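Local atomic coordinates of Two-component system sensor histidine kinase (PDB entry 3OTT), a protein that probably senses saccharides outside the cell through this extracellular part of beta-propellers and a beta-sandwich, and is predicted to act as a histidine kinase controlling transcription. Residues G162-L167 with N190-S195; G118-L123 with N145-S150; I180-H185 with I207-Y212. One frame throughout, in Å; residues are numbered along the deposited sequence.

Contact 1. Residues G162-L167 with N190-S195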
ATOM      1  N   GLY B 162      10.946 -24.583  14.980  1.00 12.71           N
ATOM      2  CA  GLY B 162      10.988 -26.028  14.809  1.00 11.93           C
ATOM      3  C   GLY B 162      12.335 -26.561  15.273  1.00 14.17           C
ATOM      4  O   GLY B 162      13.394 -26.085  14.853  1.00 16.68           O
ATOM      5  N   THR B 163      12.309 -27.588  16.109  1.00 16.70           N
ATOM      6  CA  THR B 163      13.495 -28.092  16.760  1.00 17.43           C
ATOM      7  C   THR B 163      13.670 -29.596  16.548  1.00 19.31           C
ATOM      8  O   THR B 163      12.859 -30.246  15.899  1.00 20.01           O
ATOM      9  CB  THR B 163      13.495 -27.829  18.306  1.00 17.89           C
ATOM     10  OG1 THR B 163      12.659 -28.767  18.997  1.00 15.85           O
ATOM     11  CG2 THR B 163      13.178 -26.343  18.699  1.00 13.62           C
ATOM     12  N   TYR B 164      14.757 -30.121  17.100  1.00 19.89           N
ATOM     13  CA  TYR B 164      15.025 -31.539  17.156  1.00 21.45           C
ATOM     14  C   TYR B 164      13.848 -32.273  17.840  1.00 22.11           C
ATOM     15  O   TYR B 164      13.524 -33.396  17.477  1.00 21.63           O
ATOM     16  CB  TYR B 164      16.331 -31.758  17.933  1.00 21.98           C
ATOM     17  CG  TYR B 164      16.746 -33.171  18.042  1.00 25.73           C
ATOM     18  CD1 TYR B 164      16.746 -33.820  19.270  1.00 30.20           C
ATOM     19  CD2 TYR B 164      17.117 -33.887  16.922  1.00 30.79           C
ATOM     20  CE1 TYR B 164      17.092 -35.134  19.381  1.00 30.05           C
ATOM     21  CE2 TYR B 164      17.465 -35.221  17.030  1.00 32.03           C
ATOM     22  CZ  TYR B 164      17.450 -35.836  18.267  1.00 33.42           C
ATOM     23  OH  TYR B 164      17.832 -37.180  18.368  1.00 38.42           O
ATOM     24  N   ASN B 165      13.224 -31.648  18.833  1.00 22.33           N
ATOM     25  CA  ASN B 165      12.100 -32.301  19.478  1.00 24.50           C
ATOM     26  C   ASN B 165      10.839 -31.430  19.483  1.00 23.47           C
ATOM     27  O   ASN B 165      10.273 -31.102  20.541  1.00 25.06           O
ATOM     28  CB  ASN B 165      12.467 -32.831  20.900  1.00 25.67           C
ATOM     29  CG  ASN B 165      11.359 -33.751  21.490  1.00 30.39           C
ATOM     30  OD1 ASN B 165      10.722 -34.555  20.768  1.00 29.19           O
ATOM     31  ND2 ASN B 165      11.121 -33.616  22.792  1.00 31.63           N
ATOM     32  N   GLY B 166      10.378 -31.061  18.306  1.00 21.93           N
ATOM     33  CA  GLY B 166       9.024 -30.489  18.226  1.00 20.99           C
ATOM     34  C   GLY B 166       8.922 -29.000  17.953  1.00 19.96           C
ATOM     35  O   GLY B 166       9.935 -28.294  17.752  1.00 20.08           O
ATOM     36  N   LEU B 167       7.681 -28.526  17.963  1.00 18.99           N
ATOM     37  CA  LEU B 167       7.350 -27.179  17.582  1.00 17.58           C
ATOM     38  C   LEU B 167       6.892 -26.373  18.774  1.00 18.18           C
ATOM     39  O   LEU B 167       6.143 -26.852  19.635  1.00 19.24           O
ATOM     40  CB  LEU B 167       6.231 -27.233  16.573  1.00 17.19           C
ATOM     41  CG  LEU B 167       5.755 -25.925  15.943  1.00 18.06           C
ATOM     42  CD1 LEU B 167       6.783 -25.315  15.005  1.00 13.54           C
ATOM     43  CD2 LEU B 167       4.446 -26.224  15.232  1.00 18.11           C
ATOM     44  N   ASN B 190      11.815 -38.397  19.298  1.00 49.81           N
ATOM     45  CA  ASN B 190      11.593 -36.963  19.188  1.00 47.83           C
ATOM     46  C   ASN B 190      11.196 -36.594  17.773  1.00 44.87           C
ATOM     47  O   ASN B 190      11.777 -37.083  16.806  1.00 44.86           O
ATOM     48  CB  ASN B 190      12.875 -36.245  19.570  1.00 47.78           C
ATOM     49  CG  ASN B 190      14.073 -37.003  19.135  1.00 50.24           C
ATOM     50  OD1 ASN B 190      14.772 -37.598  19.963  1.00 55.13           O
ATOM     51  ND2 ASN B 190      14.297 -37.060  17.817  1.00 50.49           N
ATOM     52  N   LEU B 191      10.205 -35.729  17.639  1.00 41.65           N
ATOM     53  CA  LEU B 191       9.835 -35.352  16.314  1.00 38.98           C
ATOM     54  C   LEU B 191      10.663 -34.170  15.773  1.00 35.63           C
ATOM     55  O   LEU B 191      10.470 -33.042  16.186  1.00 35.15           O
ATOM     56  CB  LEU B 191       8.327 -35.152  16.202  1.00 39.34           C
ATOM     57  CG  LEU B 191       7.828 -35.394  14.779  1.00 40.41           C
ATOM     58  CD1 LEU B 191       8.044 -36.846  14.259  1.00 40.55           C
ATOM     59  CD2 LEU B 191       6.342 -35.022  14.740  1.00 42.42           C
ATOM     60  N   PHE B 192      11.586 -34.468  14.859  1.00 32.75           N
ATOM     61  CA  PHE B 192      12.351 -33.435  14.113  1.00 31.24           C
ATOM     62  C   PHE B 192      11.413 -32.514  13.408  1.00 26.36           C
ATOM     63  O   PHE B 192      10.648 -32.964  12.591  1.00 25.06           O
ATOM     64  CB  PHE B 192      13.140 -34.033  12.906  1.00 32.66           C
ATOM     65  CG  PHE B 192      14.365 -34.811  13.250  1.00 38.42           C
ATOM     66  CD1 PHE B 192      15.643 -34.220  13.100  1.00 45.46           C
ATOM     67  CD2 PHE B 192      14.274 -36.173  13.618  1.00 43.67           C
ATOM     68  CE1 PHE B 192      16.840 -34.940  13.374  1.00 45.91           C
ATOM     69  CE2 PHE B 192      15.437 -36.923  13.897  1.00 46.35           C
ATOM     70  CZ  PHE B 192      16.742 -36.297  13.776  1.00 48.64           C
ATOM     71  N   VAL B 193      11.550 -31.220  13.593  1.00 23.38           N
ATOM     72  CA  VAL B 193      10.819 -30.338  12.712  1.00 20.31           C
ATOM     73  C   VAL B 193      11.794 -29.626  11.802  1.00 20.99           C
ATOM     74  O   VAL B 193      12.438 -28.659  12.219  1.00 20.17           O
ATOM     75  CB  VAL B 193       9.963 -29.330  13.481  1.00 20.34           C
ATOM     76  CG1 VAL B 193       9.428 -28.256  12.526  1.00 14.79           C
ATOM     77  CG2 VAL B 193       8.799 -30.038  14.200  1.00 19.46           C
ATOM     78  N   ASN B 194      11.881 -30.090  10.552  1.00 21.31           N
ATOM     79  CA  ASN B 194      12.864 -29.595   9.594  1.00 20.87           C
ATOM     80  C   ASN B 194      12.423 -28.350   8.902  1.00 20.39           C
ATOM     81  O   ASN B 194      13.274 -27.604   8.354  1.00 20.23           O
ATOM     82  CB  ASN B 194      13.080 -30.562   8.423  1.00 22.20           C
ATOM     83  CG  ASN B 194      13.424 -31.945   8.837  1.00 26.33           C
ATOM     84  OD1 ASN B 194      14.338 -32.168   9.642  1.00 30.99           O
ATOM     85  ND2 ASN B 194      12.702 -32.919   8.267  1.00 30.53           N
ATOM     86  N   SER B 195      11.111 -28.118   8.824  1.00 18.83           N
ATOM     87  CA  SER B 195      10.672 -27.066   7.882  1.00 18.32           C
ATOM     88  C   SER B 195       9.309 -26.478   8.225  1.00 17.12           C
ATOM     89  O   SER B 195       8.415 -27.239   8.674  1.00 16.19           O
ATOM     90  CB  SER B 195      10.619 -27.650   6.458  1.00 18.41           C
ATOM     91  OG  SER B 195      10.360 -26.614   5.553  1.00 24.22           O
TER
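Tyr164 has its CG opposite the backbone N (chi1 -179°), while Phe192 has CG beside its own backbone N (chi1 -74°). Both CB atoms head away from the other segment, and these torsions bring the two rings back to meet. The site is a seam between two blades of a beta-propeller. Residues 162-167 make the hairpin turn between the second and third strands of one four-stranded blade. Residues 190-195 lead into strand 193-199, the first strand of the next blade.

The ring pair is T-shaped. The edge of Tyr164 is turned to the face of Phe192, with centroids 5.0 Å apart and planes at 80°. The closest approach is Tyr164 CE2 to Phe192 CZ, 3.5 Å. The Asn190 amide comes over one face of the Tyr164 ring, inclined to it. Asn190 ND2 lies 3.4 Å from Tyr164 CZ, out toward the rim of the ring. Asn165 OD1 lies 3.0 Å from Asn190 CB. Asn165 OD1 also accepts a weak bond from Leu191 N.

Further along, Val193 N donates to Thr163 O at 2.8 Å. The Val193 side chain points at the hairpin and straddles its two arms. Val193 CG1 packs on Gly162 CA at 3.6 Å, and Val193 CG2 faces Gly166. A CB on Gly162 would collide with CG1, so the glycine permits this close fit. At the backbone angles of Gly166 a CB would press on the carbonyl oxygen of Asn165. The turn is stiffened by Thr163, whose OG1 accepts from Asn165 N in an ST turn. Thr163 OG1 also donates to Gly166 O at 3.0 Å. That oxygen also accepts from Thr163 N, and the two donors reach it from opposite faces of its carbonyl plane.

Contact 2. Residues G118-L123 with N145-S150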
ATOM      1  N   GLY B 118      18.811 -19.701  14.425  1.00 12.77           N
ATOM      2  CA  GLY B 118      18.735 -21.042  14.972  1.00 12.81           C
ATOM      3  C   GLY B 118      19.992 -21.856  14.644  1.00 14.68           C
ATOM      4  O   GLY B 118      20.416 -21.929  13.477  1.00 14.29           O
ATOM      5  N   ALA B 119      20.534 -22.522  15.652  1.00 14.39           N
ATOM      6  CA  ALA B 119      21.789 -23.242  15.523  1.00 15.74           C
ATOM      7  C   ALA B 119      21.704 -24.657  16.103  1.00 16.21           C
ATOM      8  O   ALA B 119      20.712 -25.029  16.734  1.00 17.08           O
ATOM      9  CB  ALA B 119      22.939 -22.437  16.208  1.00 14.88           C
ATOM     10  N   LEU B 120      22.742 -25.451  15.878  1.00 17.86           N
ATOM     11  CA  LEU B 120      22.767 -26.818  16.353  1.00 19.24           C
ATOM     12  C   LEU B 120      22.725 -26.861  17.859  1.00 21.04           C
ATOM     13  O   LEU B 120      22.229 -27.859  18.420  1.00 21.31           O
ATOM     14  CB  LEU B 120      23.996 -27.578  15.847  1.00 18.96           C
ATOM     15  CG  LEU B 120      23.879 -28.149  14.423  1.00 19.98           C
ATOM     16  CD1 LEU B 120      24.961 -29.216  14.165  1.00 20.25           C
ATOM     17  CD2 LEU B 120      22.469 -28.719  14.116  1.00 15.64           C
ATOM     18  N   ASN B 121      23.271 -25.825  18.518  1.00 21.67           N
ATOM     19  CA  ASN B 121      23.165 -25.756  19.984  1.00 23.43           C
ATOM     20  C   ASN B 121      22.637 -24.469  20.628  1.00 21.74           C
ATOM     21  O   ASN B 121      23.107 -24.077  21.670  1.00 23.18           O
ATOM     22  CB  ASN B 121      24.450 -26.284  20.692  1.00 25.91           C
ATOM     23  CG  ASN B 121      24.156 -26.820  22.175  1.00 30.03           C
ATOM     24  OD1 ASN B 121      24.722 -26.331  23.172  1.00 33.13           O
ATOM     25  ND2 ASN B 121      23.272 -27.809  22.280  1.00 33.99           N
ATOM     26  N   GLY B 122      21.637 -23.829  20.028  1.00 20.34           N
ATOM     27  CA  GLY B 122      20.919 -22.737  20.672  1.00 17.71           C
ATOM     28  C   GLY B 122      20.132 -21.871  19.684  1.00 17.58           C
ATOM     29  O   GLY B 122      20.300 -21.961  18.452  1.00 15.89           O
ATOM     30  N   LEU B 123      19.268 -21.034  20.252  1.00 16.49           N
ATOM     31  CA  LEU B 123      18.441 -20.116  19.544  1.00 15.87           C
ATOM     32  C   LEU B 123      18.814 -18.737  20.022  1.00 16.03           C
ATOM     33  O   LEU B 123      19.016 -18.527  21.244  1.00 14.62           O
ATOM     34  CB  LEU B 123      16.942 -20.371  19.841  1.00 15.88           C
ATOM     35  CG  LEU B 123      15.898 -19.421  19.237  1.00 15.77           C
ATOM     36  CD1 LEU B 123      15.828 -19.562  17.686  1.00 10.88           C
ATOM     37  CD2 LEU B 123      14.485 -19.623  19.877  1.00 17.00           C
ATOM     38  N   ASN B 145      13.912 -28.095  22.910  1.00 23.00           N
ATOM     39  CA  ASN B 145      15.271 -28.584  22.628  1.00 23.05           C
ATOM     40  C   ASN B 145      16.089 -27.356  22.150  1.00 22.07           C
ATOM     41  O   ASN B 145      15.501 -26.379  21.745  1.00 21.51           O
ATOM     42  CB  ASN B 145      15.189 -29.753  21.619  1.00 22.72           C
ATOM     43  CG  ASN B 145      16.492 -30.522  21.469  1.00 27.11           C
ATOM     44  OD1 ASN B 145      17.414 -30.052  20.797  1.00 31.52           O
ATOM     45  ND2 ASN B 145      16.576 -31.717  22.060  1.00 25.81           N
ATOM     46  N   ASN B 146      17.410 -27.362  22.319  1.00 21.62           N
ATOM     47  CA  ASN B 146      18.312 -26.283  21.863  1.00 21.23           C
ATOM     48  C   ASN B 146      18.803 -26.471  20.427  1.00 19.43           C
ATOM     49  O   ASN B 146      19.420 -25.570  19.884  1.00 18.41           O
ATOM     50  CB  ASN B 146      19.550 -26.207  22.777  1.00 21.83           C
ATOM     51  CG  ASN B 146      19.178 -25.808  24.223  1.00 27.38           C
ATOM     52  OD1 ASN B 146      18.408 -24.833  24.449  1.00 28.06           O
ATOM     53  ND2 ASN B 146      19.685 -26.579  25.209  1.00 28.81           N
ATOM     54  N   THR B 147      18.558 -27.643  19.831  1.00 17.58           N
ATOM     55  CA  THR B 147      18.828 -27.847  18.404  1.00 15.91           C
ATOM     56  C   THR B 147      17.692 -27.338  17.512  1.00 15.66           C
ATOM     57  O   THR B 147      16.637 -27.962  17.451  1.00 15.66           O
ATOM     58  CB  THR B 147      19.166 -29.298  18.098  1.00 15.56           C
ATOM     59  OG1 THR B 147      20.332 -29.640  18.841  1.00 16.21           O
ATOM     60  CG2 THR B 147      19.532 -29.497  16.606  1.00 17.57           C
ATOM     61  N   ILE B 148      17.942 -26.235  16.799  1.00 14.43           N
ATOM     62  CA  ILE B 148      16.959 -25.527  16.001  1.00 14.14           C
ATOM     63  C   ILE B 148      17.154 -25.801  14.531  1.00 15.86           C
ATOM     64  O   ILE B 148      18.267 -25.608  14.017  1.00 16.62           O
ATOM     65  CB  ILE B 148      17.132 -24.003  16.181  1.00 13.81           C
ATOM     66  CG1 ILE B 148      17.272 -23.630  17.657  1.00 13.43           C
ATOM     67  CG2 ILE B 148      15.961 -23.231  15.545  1.00 13.14           C
ATOM     68  CD1 ILE B 148      16.108 -24.120  18.569  1.00 15.39           C
ATOM     69  N   TYR B 149      16.095 -26.227  13.839  1.00 16.50           N
ATOM     70  CA  TYR B 149      16.186 -26.455  12.388  1.00 16.92           C
ATOM     71  C   TYR B 149      15.431 -25.455  11.523  1.00 16.52           C
ATOM     72  O   TYR B 149      15.694 -25.353  10.354  1.00 15.87           O
ATOM     73  CB  TYR B 149      15.731 -27.881  11.991  1.00 16.34           C
ATOM     74  CG  TYR B 149      16.581 -28.958  12.561  1.00 16.61           C
ATOM     75  CD1 TYR B 149      17.986 -28.935  12.404  1.00 17.60           C
ATOM     76  CD2 TYR B 149      16.008 -30.014  13.217  1.00 17.43           C
ATOM     77  CE1 TYR B 149      18.772 -29.945  12.894  1.00 18.12           C
ATOM     78  CE2 TYR B 149      16.775 -31.009  13.754  1.00 21.53           C
ATOM     79  CZ  TYR B 149      18.169 -30.989  13.576  1.00 20.57           C
ATOM     80  OH  TYR B 149      18.923 -31.998  14.125  1.00 18.34           O
ATOM     81  N   SER B 150      14.420 -24.805  12.071  1.00 17.73           N
ATOM     82  CA  SER B 150      13.557 -23.962  11.252  1.00 18.26           C
ATOM     83  C   SER B 150      12.926 -22.907  12.111  1.00 17.06           C
ATOM     84  O   SER B 150      12.509 -23.175  13.230  1.00 16.89           O
ATOM     85  CB  SER B 150      12.440 -24.793  10.612  1.00 20.06           C
ATOM     86  OG  SER B 150      11.760 -23.935   9.659  1.00 25.70           O
TER
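Ile148 and Thr147 hold the hairpin turn of residues 118-123 through hydrogen bonds to two successive carbonyls. Ile148 N donates to Ala119 O at 3.0 Å. Next to it, the hydroxyl of Thr147 donates through OG1 to Leu120 O at 2.6 Å, a short bond. Thr147 OG1 sits beside its backbone N (chi1 -60°), which carries the hydroxyl to the carbonyl. Thr147 CA adds a CA-H...O contact of 3.4 Å to the same Leu120 O. A third hydrogen bond lies within the second segment. Asn145 OD1 accepts from Thr147 N at 2.8 Å, on a lone pair in the carbonyl plane, and this closes an Asx turn. The Asx turn fixes Thr147 N, in the residue whose hydroxyl crosses to Leu120.

The apolar contacts fall in two groups. The larger belongs to Ile148, which points at the hairpin. Ile148 CG2 lies 3.6 Å from Gly118 CA, where a CB would collide with it. Ile148 CG1 packs 3.9 Å from Leu123 CB. The second group is nearer the surface. Leu120 and Thr147 run side by side in the same direction, with Leu120 CD2 to Thr147 CG2 at 3.9 Å. Leu120 CD2 also meets Tyr149 CE1 at 4.1 Å.

This is a blade-to-blade seam of the beta-propeller. The hairpin joins the second and third strands of one blade, and strand 148-153 opens the next. Ile148 also packs on Val161 and Thr163 of its own blade. Tyr149 and Ser150 both face Gly162 in a classic beta bulge. Neutral groups make all the bonds described. The seam therefore depends on backbone carbonyls, one threonine hydroxyl and tight apolar fit at glycine, and not on charge.

Contact 3. Residues I180-H185 with I207-Y212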
ATOM      1  N   ILE B 180       3.659 -26.826  20.836  1.00 25.00           N
ATOM      2  CA  ILE B 180       2.502 -27.172  20.003  1.00 26.25           C
ATOM      3  C   ILE B 180       2.651 -28.634  19.636  1.00 27.19           C
ATOM      4  O   ILE B 180       3.459 -28.979  18.778  1.00 27.25           O
ATOM      5  CB  ILE B 180       2.377 -26.341  18.690  1.00 25.26           C
ATOM      6  CG1 ILE B 180       2.163 -24.890  18.998  1.00 25.58           C
ATOM      7  CG2 ILE B 180       1.207 -26.831  17.830  1.00 24.25           C
ATOM      8  CD1 ILE B 180       2.707 -24.002  17.885  1.00 26.58           C
ATOM      9  N   PRO B 181       1.890 -29.499  20.313  1.00 28.21           N
ATOM     10  CA  PRO B 181       2.015 -30.946  20.193  1.00 28.59           C
ATOM     11  C   PRO B 181       1.549 -31.404  18.834  1.00 27.75           C
ATOM     12  O   PRO B 181       0.580 -30.866  18.326  1.00 28.97           O
ATOM     13  CB  PRO B 181       1.035 -31.486  21.283  1.00 29.97           C
ATOM     14  CG  PRO B 181       0.788 -30.297  22.248  1.00 29.53           C
ATOM     15  CD  PRO B 181       0.846 -29.103  21.287  1.00 30.10           C
ATOM     16  N   LEU B 182       2.206 -32.400  18.261  1.00 26.54           N
ATOM     17  CA  LEU B 182       1.899 -32.796  16.898  1.00 25.61           C
ATOM     18  C   LEU B 182       1.410 -34.228  16.929  1.00 25.60           C
ATOM     19  O   LEU B 182       2.081 -35.118  17.434  1.00 25.54           O
ATOM     20  CB  LEU B 182       3.112 -32.615  15.971  1.00 24.00           C
ATOM     21  CG  LEU B 182       3.661 -31.179  15.795  1.00 24.56           C
ATOM     22  CD1 LEU B 182       5.079 -31.211  15.244  1.00 21.97           C
ATOM     23  CD2 LEU B 182       2.844 -30.285  14.879  1.00 20.81           C
ATOM     24  N   PRO B 183       0.213 -34.449  16.427  1.00 26.00           N
ATOM     25  CA  PRO B 183      -0.478 -35.757  16.600  1.00 27.30           C
ATOM     26  C   PRO B 183       0.074 -36.801  15.625  1.00 28.85           C
ATOM     27  O   PRO B 183       0.077 -36.622  14.401  1.00 27.92           O
ATOM     28  CB  PRO B 183      -1.967 -35.426  16.293  1.00 27.52           C
ATOM     29  CG  PRO B 183      -1.904 -34.250  15.331  1.00 26.08           C
ATOM     30  CD  PRO B 183      -0.686 -33.415  15.894  1.00 25.67           C
ATOM     31  N   VAL B 184       0.559 -37.888  16.184  1.00 31.06           N
ATOM     32  CA  VAL B 184       1.284 -38.876  15.417  1.00 33.87           C
ATOM     33  C   VAL B 184       0.740 -40.263  15.812  1.00 35.12           C
ATOM     34  O   VAL B 184       0.146 -40.397  16.886  1.00 33.73           O
ATOM     35  CB  VAL B 184       2.835 -38.738  15.698  1.00 33.52           C
ATOM     36  CG1 VAL B 184       3.556 -39.997  15.325  1.00 36.91           C
ATOM     37  CG2 VAL B 184       3.419 -37.529  14.953  1.00 32.30           C
ATOM     38  N   HIS B 185       0.956 -41.257  14.949  1.00 37.65           N
ATOM     39  CA  HIS B 185       0.612 -42.652  15.253  1.00 41.00           C
ATOM     40  C   HIS B 185       1.350 -43.366  16.433  1.00 44.29           C
ATOM     41  O   HIS B 185       0.728 -44.160  17.115  1.00 45.67           O
ATOM     42  CB  HIS B 185       0.583 -43.537  13.991  1.00 39.98           C
ATOM     43  CG  HIS B 185      -0.170 -44.829  14.193  1.00 41.00           C
ATOM     44  ND1 HIS B 185       0.393 -46.068  13.979  1.00 39.39           N
ATOM     45  CD2 HIS B 185      -1.417 -45.065  14.675  1.00 38.11           C
ATOM     46  CE1 HIS B 185      -0.489 -47.007  14.276  1.00 38.81           C
ATOM     47  NE2 HIS B 185      -1.591 -46.423  14.706  1.00 37.24           N
ATOM     48  N   ILE B 207       4.066 -27.597   8.410  1.00 13.14           N
ATOM     49  CA  ILE B 207       5.103 -28.160   9.288  1.00 13.89           C
ATOM     50  C   ILE B 207       5.606 -29.490   8.724  1.00 14.76           C
ATOM     51  O   ILE B 207       4.874 -30.451   8.609  1.00 15.08           O
ATOM     52  CB  ILE B 207       4.539 -28.420  10.709  1.00 14.73           C
ATOM     53  CG1 ILE B 207       3.861 -27.135  11.252  1.00 13.66           C
ATOM     54  CG2 ILE B 207       5.685 -28.803  11.651  1.00 13.42           C
ATOM     55  CD1 ILE B 207       2.750 -27.411  12.223  1.00 15.88           C
ATOM     56  N   GLY B 208       6.840 -29.516   8.265  1.00 16.13           N
ATOM     57  CA  GLY B 208       7.414 -30.742   7.709  1.00 15.76           C
ATOM     58  C   GLY B 208       8.364 -31.385   8.701  1.00 16.83           C
ATOM     59  O   GLY B 208       9.234 -30.740   9.285  1.00 16.93           O
ATOM     60  N   THR B 209       8.177 -32.673   8.878  1.00 17.64           N
ATOM     61  CA  THR B 209       8.873 -33.480   9.829  1.00 18.90           C
ATOM     62  C   THR B 209       9.340 -34.764   9.128  1.00 20.16           C
ATOM     63  O   THR B 209       9.081 -34.989   7.942  1.00 20.95           O
ATOM     64  CB  THR B 209       7.926 -33.895  11.011  1.00 19.73           C
ATOM     65  OG1 THR B 209       6.897 -34.774  10.526  1.00 22.97           O
ATOM     66  CG2 THR B 209       7.260 -32.693  11.711  1.00 17.86           C
ATOM     67  N   GLU B 210      10.029 -35.614   9.861  1.00 21.33           N
ATOM     68  CA  GLU B 210      10.203 -36.966   9.439  1.00 23.31           C
ATOM     69  C   GLU B 210       8.873 -37.660   9.571  1.00 23.18           C
ATOM     70  O   GLU B 210       8.369 -37.857  10.678  1.00 23.97           O
ATOM     71  CB  GLU B 210      11.240 -37.686  10.319  1.00 25.65           C
ATOM     72  CG  GLU B 210      11.406 -39.189   9.969  1.00 34.55           C
ATOM     73  CD  GLU B 210      12.832 -39.791  10.266  1.00 47.28           C
ATOM     74  OE1 GLU B 210      13.805 -39.011  10.528  1.00 49.28           O
ATOM     75  OE2 GLU B 210      12.975 -41.066  10.203  1.00 49.81           O
ATOM     76  N   GLY B 211       8.292 -38.025   8.437  1.00 22.55           N
ATOM     77  CA  GLY B 211       7.130 -38.898   8.411  1.00 22.83           C
ATOM     78  C   GLY B 211       5.779 -38.242   8.134  1.00 21.49           C
ATOM     79  O   GLY B 211       4.821 -38.931   7.819  1.00 22.97           O
ATOM     80  N   TYR B 212       5.679 -36.933   8.272  1.00 18.51           N
ATOM     81  CA  TYR B 212       4.388 -36.280   8.225  1.00 16.63           C
ATOM     82  C   TYR B 212       4.572 -34.884   7.737  1.00 15.53           C
ATOM     83  O   TYR B 212       5.616 -34.268   7.970  1.00 14.72           O
ATOM     84  CB  TYR B 212       3.814 -36.148   9.633  1.00 17.28           C
ATOM     85  CG  TYR B 212       3.493 -37.433  10.309  1.00 19.16           C
ATOM     86  CD1 TYR B 212       4.435 -38.077  11.102  1.00 19.17           C
ATOM     87  CD2 TYR B 212       2.221 -38.013  10.158  1.00 19.74           C
ATOM     88  CE1 TYR B 212       4.134 -39.298  11.736  1.00 21.07           C
ATOM     89  CE2 TYR B 212       1.904 -39.211  10.820  1.00 24.22           C
ATOM     90  CZ  TYR B 212       2.860 -39.853  11.580  1.00 22.21           C
ATOM     91  OH  TYR B 212       2.506 -41.019  12.243  1.00 26.90           O
TER
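Tyr212, Leu182 and Ile207 bury the most surface where residues 180-185 run beside residues 207-212. The fold is a beta-propeller. Residues 180-185 leave the last strand of one blade, and residues 207-212 hold the turn between the second and third strands of the next.

The Tyr212 ring reaches the linker. Val184 CG2 lies over one ring face, 4.2 Å from the Tyr212 centroid and 27° off the normal, a CH-pi contact. Val184 CG1 packs nearer the hydroxyl end, 3.7 Å from Tyr212 CE1. At that end, His185 N donates to Tyr212 OH at 3.1 Å, with a nearly straight N-H...O angle of 166°. A phenylalanine in place of Tyr212 would probably keep the ring contact with Val184 but leave the His185 N-H without its phenolic partner. Phe214, Gln225 and Ala228 pack around the same tyrosine.

Leu182 and Ile207 make the apolar end of the contact. Leu182 CG lies beside its backbone N (chi1 -62°), and the branch sets Leu182 CD2 3.9 Å from Ile207 CD1. Both also pack on Val193. Within the turn, Thr209 makes a tie across the chain. Thr209 N donates to Tyr212 O, and Thr209 OG1 donates to the same Tyr212 O at 2.9 Å.

Overall arrangement
From the N terminus, contact 2 comes first. It closes the loop from 123 to 145, which holds the rest of blade 105-136, and ties that blade to strand 148-153. Contact 1 repeats the step one blade on, closing the loop from 167 to 190 and joining blade 148-180 to strand 193-199. Contact 2 ends before contact 1 opens, yet they touch because strands 148-153 and 159-163 are neighbours in one sheet. Contact 3 crosses contact 1: its linker 180-185 leaves before 190-195, and it closes the loop from 185 to 207. It ties that linker to blade 193-229. Contacts 2 and 3 do not touch. Together they span three consecutive blades.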